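Local coordinates for protein beta-galactosidase (Marinomonas sp. ef1, PDB 6Y2K) that probably hydrolyses terminal beta-galactosides as a cold-active GH42 beta-galactosidase that assembles into a hexamer, at residues A[295-300]-A[438-443]; A[338-343]-A[622-627]; A[445-450]-A[609-614]. All coordinates share one frame; numbering follows the deposited sequence. Where two conformers were deposited one is given.

Contact 1 of 3, residues A[295-300]-A[438-443]; sequences GAFHHD and WCYRMY
Phe297, Tyr440 and Tyr443 form the apolar centre of this buried helix-helix contact. Phe297 turns the edge of its ring to the face of Tyr443. The planes stand at 86°, so the pair is T-shaped, and Phe297 CD1 lies 3.7 Å from Tyr443 CG. Tyr440 CD2 sits over one face of Phe297, 3.9 Å from Phe297 CG, but these two rings meet obliquely at 42°. Phe297 CZ also reaches Cys439 CB at 4.3 Å. Ala296 CB is 4.0 Å from Tyr443 CE2 and lies in the plane of the tyrosine ring.

The polar edge is at the far end of Tyr443. Its CG is anti to the backbone N (chi1 -179°), and the ring extends past Phe297 to Asp300. There Tyr443 OH donates to Asp300 OD2 over 2.6 Å, meeting the carboxylate from above its plane. Asp300 OD1 is held separately by Arg303 and His344. Tyr440 OH pairs with Tyr278 OH. The helix axes are 10.8 Å apart and run nearly perpendicular. An aromatic cluster thus joins an outer helix of the TIM barrel to helix 435-448 of the trimerisation domain.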
# COMPACT_ATOMS: atom_id res chain seq x y z
N GLY A 295 -18.59 -12.68 25.53
CA GLY A 295 -19.41 -13.34 26.54
C GLY A 295 -18.78 -13.25 27.92
O GLY A 295 -19.41 -12.82 28.88
N ALA A 296 -17.51 -13.66 27.98
CA ALA A 296 -16.71 -13.68 29.20
C ALA A 296 -16.80 -12.41 30.04
O ALA A 296 -17.04 -12.49 31.24
CB ALA A 296 -15.25 -13.97 28.86
N PHE A 297 -16.58 -11.26 29.41
CA PHE A 297 -16.66 -9.97 30.11
C PHE A 297 -17.99 -9.83 30.85
O PHE A 297 -18.02 -9.47 32.03
CB PHE A 297 -16.48 -8.80 29.13
CG PHE A 297 -16.42 -7.46 29.81
CD1 PHE A 297 -15.21 -6.94 30.26
CD2 PHE A 297 -17.58 -6.71 30.01
CE1 PHE A 297 -15.15 -5.72 30.90
CE2 PHE A 297 -17.52 -5.47 30.65
CZ PHE A 297 -16.31 -4.98 31.09
N HIS A 298 -19.08 -10.12 30.15
CA HIS A 298 -20.42 -9.99 30.69
C HIS A 298 -20.80 -11.10 31.68
O HIS A 298 -21.50 -10.85 32.65
CB HIS A 298 -21.43 -9.88 29.55
CG HIS A 298 -21.24 -8.64 28.75
ND1 HIS A 298 -20.53 -8.62 27.57
CD2 HIS A 298 -21.63 -7.36 28.98
CE1 HIS A 298 -20.49 -7.38 27.10
NE2 HIS A 298 -21.15 -6.60 27.94
N HIS A 299 -20.33 -12.32 31.44
CA HIS A 299 -20.55 -13.41 32.41
C HIS A 299 -19.99 -12.99 33.78
O HIS A 299 -20.65 -13.15 34.80
CB HIS A 299 -19.87 -14.70 31.98
CG HIS A 299 -20.37 -15.28 30.70
ND1 HIS A 299 -21.69 -15.28 30.33
CD2 HIS A 299 -19.70 -15.92 29.70
CE1 HIS A 299 -21.83 -15.89 29.17
NE2 HIS A 299 -20.64 -16.28 28.76
N ASP A 300 -18.77 -12.45 33.80
CA ASP A 300 -18.13 -12.00 35.05
C ASP A 300 -18.79 -10.75 35.67
O ASP A 300 -18.98 -10.69 36.89
CB ASP A 300 -16.62 -11.76 34.83
CG ASP A 300 -15.84 -13.06 34.54
OD1 ASP A 300 -16.31 -14.17 34.94
OD2 ASP A 300 -14.75 -12.97 33.91
N TRP A 438 -11.88 0.73 27.55
CA TRP A 438 -10.67 0.61 28.37
C TRP A 438 -10.78 -0.58 29.34
O TRP A 438 -9.85 -1.38 29.43
CB TRP A 438 -10.38 1.92 29.11
CG TRP A 438 -9.22 1.87 30.07
CD1 TRP A 438 -9.27 2.08 31.41
CD2 TRP A 438 -7.85 1.57 29.76
NE1 TRP A 438 -8.02 1.95 31.96
CE2 TRP A 438 -7.13 1.64 30.98
CE3 TRP A 438 -7.16 1.26 28.58
CZ2 TRP A 438 -5.74 1.41 31.05
CZ3 TRP A 438 -5.77 1.03 28.65
CH2 TRP A 438 -5.08 1.09 29.89
N CYS A 439 -11.93 -0.70 30.02
CA CYS A 439 -12.18 -1.84 30.91
C CYS A 439 -12.09 -3.17 30.15
O CYS A 439 -11.43 -4.12 30.59
CB CYS A 439 -13.55 -1.73 31.60
SG CYS A 439 -13.72 -0.42 32.84
N TYR A 440 -12.71 -3.20 28.97
CA TYR A 440 -12.73 -4.39 28.12
C TYR A 440 -11.32 -4.77 27.65
O TYR A 440 -10.98 -5.94 27.65
CB TYR A 440 -13.62 -4.17 26.89
CG TYR A 440 -13.93 -5.41 26.10
CD1 TYR A 440 -13.10 -5.82 25.05
CD2 TYR A 440 -15.05 -6.18 26.39
CE1 TYR A 440 -13.39 -6.96 24.32
CE2 TYR A 440 -15.35 -7.32 25.65
CZ TYR A 440 -14.51 -7.71 24.62
OH TYR A 440 -14.81 -8.82 23.88
N ARG A 441 -10.51 -3.78 27.27
CA ARG A 441 -9.13 -4.05 26.82
C ARG A 441 -8.18 -4.44 27.96
O ARG A 441 -7.25 -5.24 27.75
CB ARG A 441 -8.58 -2.87 26.02
CG ARG A 441 -9.35 -2.58 24.73
CD ARG A 441 -9.30 -3.73 23.74
NE ARG A 441 -10.16 -3.51 22.57
CZ ARG A 441 -10.40 -4.43 21.63
NH1 ARG A 441 -9.85 -5.64 21.69
NH2 ARG A 441 -11.20 -4.13 20.61
N MET A 442 -8.41 -3.92 29.17
CA MET A 442 -7.68 -4.40 30.35
C MET A 442 -8.07 -5.86 30.64
O MET A 442 -7.21 -6.69 30.92
CB MET A 442 -7.93 -3.52 31.59
CG MET A 442 -7.34 -2.12 31.48
SD MET A 442 -7.06 -1.35 33.09
CE MET A 442 -5.47 -2.06 33.53
N TYR A 443 -9.36 -6.16 30.50
CA TYR A 443 -9.88 -7.51 30.70
C TYR A 443 -9.32 -8.49 29.66
O TYR A 443 -8.93 -9.61 30.02
CB TYR A 443 -11.42 -7.48 30.67
CG TYR A 443 -12.09 -8.82 30.90
CD1 TYR A 443 -12.31 -9.31 32.19
CD2 TYR A 443 -12.51 -9.59 29.82
CE1 TYR A 443 -12.95 -10.53 32.40
CE2 TYR A 443 -13.14 -10.81 30.01
CZ TYR A 443 -13.35 -11.27 31.30
OH TYR A 443 -13.97 -12.49 31.46

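Contact 2 of 3, residues A[338-343]-A[622-627]; sequences TWEAFS and FNYSSN
This is a buried helix-to-strand contact in which Phe622 and Tyr624 meet Trp339, Glu340 and Ser343. It lies between helix 333-343, which links the last two strands of the TIM barrel, and the C-terminal end of strand 618-623 in the four-stranded antiparallel sheet.

Phe622 points its ring end-on at the helix. Its CE1 lies 3.4 Å from Glu340 N and 3.9 Å from Trp339 CB, which sits at the ring edge, in plane. Ser343 is on the next turn, and its OG lies 3.6 Å from Phe622 CE2. That hydroxyl also bonds back to Glu340 O at 2.7 Å, in the carbonyl plane, which fixes its rotation.

The polar link lies beside the phenylalanine. Glu340 CG is anti to the backbone N (chi1 175°), and the chain stays extended to reach Tyr624. Tyr624 OH donates to Glu340 OE2 over 2.5 Å, and OE2 accepts on its anti lone pair, away from OE1. Carboxylate and ring are nearly coplanar, 24° apart. The other oxygen, OE1, takes His299 NE2, so both oxygens are used. With an alanine here, Tyr624 OH and His299 NE2 would probably each lose an acceptor oxygen of the same carboxylate, and the tyrosine hydroxyl would be left buried without this mate.

From Asn623 the chain turns. Its OD1 accepts from Ser625 N at 3.0 Å, an Asx turn, and also from Ser625 OG at 2.6 Å. The turn closes the strand that packs the small C-terminal sheet onto a barrel helix.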
# COMPACT_ATOMS: atom_id res chain seq x y z
N THR A 338 -22.15 -22.11 25.06
CA THR A 338 -22.80 -22.75 26.20
C THR A 338 -21.78 -23.17 27.26
O THR A 338 -21.92 -22.79 28.43
CB THR A 338 -23.67 -23.94 25.76
OG1 THR A 338 -24.59 -23.52 24.73
CG2 THR A 338 -24.49 -24.52 26.92
N TRP A 339 -20.76 -23.93 26.86
CA TRP A 339 -19.67 -24.30 27.78
C TRP A 339 -18.96 -23.08 28.33
O TRP A 339 -18.58 -23.07 29.50
CB TRP A 339 -18.65 -25.24 27.14
CG TRP A 339 -19.07 -26.66 27.24
CD1 TRP A 339 -19.39 -27.49 26.21
CD2 TRP A 339 -19.24 -27.41 28.44
NE1 TRP A 339 -19.74 -28.73 26.70
CE2 TRP A 339 -19.67 -28.70 28.07
CE3 TRP A 339 -19.07 -27.12 29.79
CZ2 TRP A 339 -19.92 -29.70 29.00
CZ3 TRP A 339 -19.34 -28.12 30.73
CH2 TRP A 339 -19.74 -29.40 30.33
N GLU A 340 -18.79 -22.06 27.49
CA GLU A 340 -18.20 -20.79 27.92
C GLU A 340 -18.96 -20.27 29.13
O GLU A 340 -18.35 -20.01 30.18
CB GLU A 340 -18.22 -19.79 26.75
CG GLU A 340 -17.76 -18.37 27.05
CD GLU A 340 -18.32 -17.40 26.01
OE1 GLU A 340 -19.42 -16.87 26.26
OE2 GLU A 340 -17.68 -17.20 24.95
N ALA A 341 -20.28 -20.13 29.00
CA ALA A 341 -21.11 -19.63 30.12
C ALA A 341 -20.96 -20.50 31.37
O ALA A 341 -20.79 -19.97 32.48
CB ALA A 341 -22.56 -19.52 29.71
N PHE A 342 -20.97 -21.82 31.20
CA PHE A 342 -20.77 -22.75 32.34
C PHE A 342 -19.42 -22.56 33.03
O PHE A 342 -19.35 -22.61 34.25
CB PHE A 342 -20.91 -24.22 31.91
CG PHE A 342 -22.31 -24.63 31.48
CD1 PHE A 342 -23.45 -23.96 31.94
CD2 PHE A 342 -22.47 -25.73 30.66
CE1 PHE A 342 -24.72 -24.37 31.53
CE2 PHE A 342 -23.73 -26.15 30.27
CZ PHE A 342 -24.86 -25.47 30.70
N SER A 343 -18.36 -22.31 32.25
CA SER A 343 -17.02 -22.05 32.83
C SER A 343 -16.96 -20.80 33.72
O SER A 343 -16.12 -20.73 34.62
CB SER A 343 -15.94 -21.99 31.74
OG SER A 343 -15.93 -20.75 31.04
N PHE A 622 -10.96 -23.19 25.48
CA PHE A 622 -11.76 -22.73 24.34
C PHE A 622 -10.86 -22.24 23.21
O PHE A 622 -9.85 -21.59 23.46
CB PHE A 622 -12.67 -21.58 24.77
CG PHE A 622 -13.56 -21.93 25.93
CD1 PHE A 622 -14.75 -22.60 25.72
CD2 PHE A 622 -13.16 -21.64 27.23
CE1 PHE A 622 -15.55 -22.95 26.79
CE2 PHE A 622 -13.96 -21.99 28.30
CZ PHE A 622 -15.16 -22.65 28.08
N ASN A 623 -11.24 -22.53 21.97
CA ASN A 623 -10.51 -22.05 20.80
C ASN A 623 -11.48 -21.29 19.90
O ASN A 623 -12.29 -21.91 19.22
CB ASN A 623 -9.86 -23.22 20.05
CG ASN A 623 -9.01 -22.77 18.85
OD1 ASN A 623 -8.81 -21.58 18.61
ND2 ASN A 623 -8.51 -23.75 18.10
N TYR A 624 -11.37 -19.97 19.91
CA TYR A 624 -12.16 -19.08 19.07
C TYR A 624 -11.53 -18.81 17.68
O TYR A 624 -12.15 -18.15 16.86
CB TYR A 624 -12.39 -17.73 19.79
CG TYR A 624 -13.20 -17.83 21.07
CD1 TYR A 624 -12.59 -18.19 22.28
CD2 TYR A 624 -14.57 -17.54 21.09
CE1 TYR A 624 -13.32 -18.28 23.45
CE2 TYR A 624 -15.30 -17.63 22.27
CZ TYR A 624 -14.67 -18.00 23.45
OH TYR A 624 -15.37 -18.12 24.63
N SER A 625 -10.32 -19.32 17.44
CA SER A 625 -9.64 -19.15 16.15
C SER A 625 -10.18 -20.14 15.12
O SER A 625 -10.97 -21.03 15.47
CB SER A 625 -8.12 -19.35 16.30
OG SER A 625 -7.76 -20.73 16.37
N SER A 626 -9.73 -19.99 13.87
CA SER A 626 -10.15 -20.85 12.75
C SER A 626 -9.21 -22.05 12.53
O SER A 626 -9.40 -22.81 11.58
CB SER A 626 -10.24 -20.02 11.46
OG SER A 626 -9.02 -19.37 11.19
N ASN A 627 -8.22 -22.25 13.40
CA ASN A 627 -7.32 -23.41 13.24
C ASN A 627 -7.06 -24.16 14.53
O ASN A 627 -7.24 -23.64 15.63
CB ASN A 627 -6.01 -22.98 12.60
CG ASN A 627 -6.18 -22.57 11.15
OD1 ASN A 627 -6.43 -23.41 10.27
ND2 ASN A 627 -6.07 -21.28 10.88

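Contact 3 of 3, residues A[445-450]-A[609-614]; sequences AMRELG and GVRVRE
Arg447 and Arg611 cross at about a right angle, and their conformations carry this contact. Arg447 leaves the helix with CG beside the backbone N and then bends twice, at chi2 (-98°, off a staggered value) and at chi3 (-69°). The double bend lays its guanidinium against the aliphatic part of Arg611. Arg611 CG lies over one face, 3.4 Å from Arg447 NH2. Arg611 bends at chi2 and carries its own guanidinium back along the helix end, where Glu448 CG packs over a face, 4.0 Å from Arg611 NH2. The two guanidinium planes stand 75° apart.

The NE atoms of Arg447 and Arg611 come within 3.9 Å of each other. Both form salt bridges to Asp293 OD1, so the two positive groups converge on one carboxylate, which probably offsets their charge. Arg611 NH1 is held by Val610 O at 3.0 Å, in the guanidinium plane. Arg447 NH2 also bonds to Pro292 O.

Waters complete the join. Water 1 donates to Arg447 O at 2.7 Å and accepts from Val612 N at 3.0 Å. Water 2 links Arg447 NH1 to Val612 O. Water 3 accepts from Arg611 NH2 at 2.8 Å and donates to Glu448 OE2. Glu448 OE2 lies well out of the Arg611 guanidinium plane, so no N-H points at it and the water makes the link. Glu448 OE1 is held by Lys589 and Asn585.

Gly450, with a positive phi, lies next to Val612. Its N bonds to Arg447 O at 3.0 Å, and Leu451 N bonds to Met446 O. Gly450 is the C-prime residue of this Schellman motif, which ends helix 435-448 against strand 610-615, an outermost strand of the C-terminal sheet within this chain.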
# COMPACT_ATOMS: atom_id res chain seq x y z
N ALA A 445 -6.46 -8.34 28.08
CA ALA A 445 -5.07 -8.61 28.48
C ALA A 445 -4.98 -9.66 29.60
O ALA A 445 -4.14 -10.57 29.53
CB ALA A 445 -4.39 -7.32 28.89
N MET A 446 -5.83 -9.54 30.62
CA MET A 446 -5.92 -10.54 31.70
C MET A 446 -6.24 -11.92 31.14
O MET A 446 -5.62 -12.93 31.53
CB MET A 446 -7.01 -10.18 32.71
CG MET A 446 -6.74 -8.94 33.56
SD MET A 446 -8.19 -8.56 34.56
CE MET A 446 -7.54 -7.17 35.47
N ARG A 447 -7.21 -11.96 30.23
CA ARG A 447 -7.66 -13.21 29.63
C ARG A 447 -6.63 -13.86 28.71
O ARG A 447 -6.52 -15.09 28.67
CB ARG A 447 -8.97 -12.98 28.88
CG ARG A 447 -10.15 -12.67 29.80
CD ARG A 447 -10.97 -13.91 30.07
NE ARG A 447 -11.68 -14.32 28.86
CZ ARG A 447 -12.24 -15.51 28.66
NH1 ARG A 447 -12.20 -16.46 29.59
NH2 ARG A 447 -12.85 -15.75 27.50
N GLU A 448 -5.88 -13.03 27.96
CA GLU A 448 -4.76 -13.52 27.14
C GLU A 448 -3.62 -14.11 27.99
O GLU A 448 -2.78 -14.86 27.48
CB GLU A 448 -4.22 -12.41 26.23
CG GLU A 448 -5.15 -12.08 25.07
CD GLU A 448 -4.70 -10.87 24.25
OE1 GLU A 448 -3.98 -10.00 24.78
OE2 GLU A 448 -5.07 -10.78 23.06
N LEU A 449 -3.57 -13.74 29.27
CA LEU A 449 -2.65 -14.31 30.26
C LEU A 449 -3.22 -15.51 31.01
O LEU A 449 -2.59 -16.00 31.96
CB LEU A 449 -2.21 -13.23 31.24
CG LEU A 449 -1.35 -12.12 30.66
CD1 LEU A 449 -1.13 -11.03 31.71
CD2 LEU A 449 -0.01 -12.65 30.15
N GLY A 450 -4.38 -16.01 30.59
CA GLY A 450 -4.98 -17.19 31.17
C GLY A 450 -5.64 -17.01 32.53
O GLY A 450 -5.96 -18.01 33.18
N GLY A 609 -6.48 -16.53 20.09
CA GLY A 609 -7.85 -17.05 20.03
C GLY A 609 -8.21 -18.08 21.08
O GLY A 609 -9.34 -18.57 21.09
N VAL A 610 -7.27 -18.42 21.96
CA VAL A 610 -7.49 -19.43 23.00
C VAL A 610 -7.76 -18.74 24.34
O VAL A 610 -7.23 -17.67 24.64
CB VAL A 610 -6.28 -20.40 23.10
CG1 VAL A 610 -6.41 -21.34 24.29
CG2 VAL A 610 -6.15 -21.20 21.82
N ARG A 611 -8.66 -19.34 25.12
CA ARG A 611 -9.03 -18.85 26.43
C ARG A 611 -9.18 -20.05 27.35
O ARG A 611 -9.47 -21.15 26.89
CB ARG A 611 -10.34 -18.08 26.36
CG ARG A 611 -10.30 -16.79 25.55
CD ARG A 611 -9.48 -15.74 26.28
NE ARG A 611 -9.54 -14.43 25.65
CZ ARG A 611 -8.79 -14.03 24.61
NH1 ARG A 611 -7.91 -14.84 24.03
NH2 ARG A 611 -8.95 -12.80 24.14
N VAL A 612 -8.98 -19.80 28.65
CA VAL A 612 -9.08 -20.81 29.70
C VAL A 612 -9.76 -20.19 30.92
O VAL A 612 -9.63 -18.99 31.19
CB VAL A 612 -7.68 -21.36 30.08
CG1 VAL A 612 -7.76 -22.32 31.26
CG2 VAL A 612 -7.05 -22.08 28.91
N ARG A 613 -10.50 -21.01 31.64
CA ARG A 613 -11.06 -20.61 32.93
C ARG A 613 -11.20 -21.85 33.82
O ARG A 613 -11.39 -22.95 33.31
CB ARG A 613 -12.41 -19.89 32.76
CG ARG A 613 -12.79 -19.08 33.98
CD ARG A 613 -14.03 -18.21 33.79
NE ARG A 613 -14.10 -17.24 34.88
CZ ARG A 613 -14.46 -17.50 36.13
NH1 ARG A 613 -14.41 -16.51 37.03
NH2 ARG A 613 -14.86 -18.72 36.52
N GLU A 614 -11.08 -21.65 35.13
CA GLU A 614 -11.19 -22.74 36.11
C GLU A 614 -12.43 -22.62 36.98
O GLU A 614 -12.84 -21.52 37.35
CB GLU A 614 -9.97 -22.75 37.02
CG GLU A 614 -8.66 -22.92 36.28
CD GLU A 614 -7.47 -23.15 37.20
OE1 GLU A 614 -6.39 -23.47 36.67
OE2 GLU A 614 -7.61 -23.02 38.44
O HOH W 1 -8.34 -16.94 29.40
O HOH W 2 -10.88 -16.63 32.14
O HOH W 3 -7.60 -11.21 22.20

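Overall arrangement
The three contacts join the TIM barrel, the trimerisation domain and the C-terminal sheet. Contact 3 lies about 11 Å from contacts 1 and 2, which are about 15 Å apart, all centre to centre. It shares helix 435-448 with contact 1, and Ala296 CB packs on Arg447 NH2 at 3.3 Å. With contact 2 it shares a hairpin, with Phe622 N 2.9 Å from Arg611 O. Contacts 1 and 2 meet where His299 NE2 lies 2.8 Å from Glu340 OE1, a probable hydrogen bond between barrel helices. In GH42 enzymes the active site lies at the C-terminal ends of the barrel strands, whereas contacts 1 and 2 use helices outside the barrel and contact 3 lies beyond them.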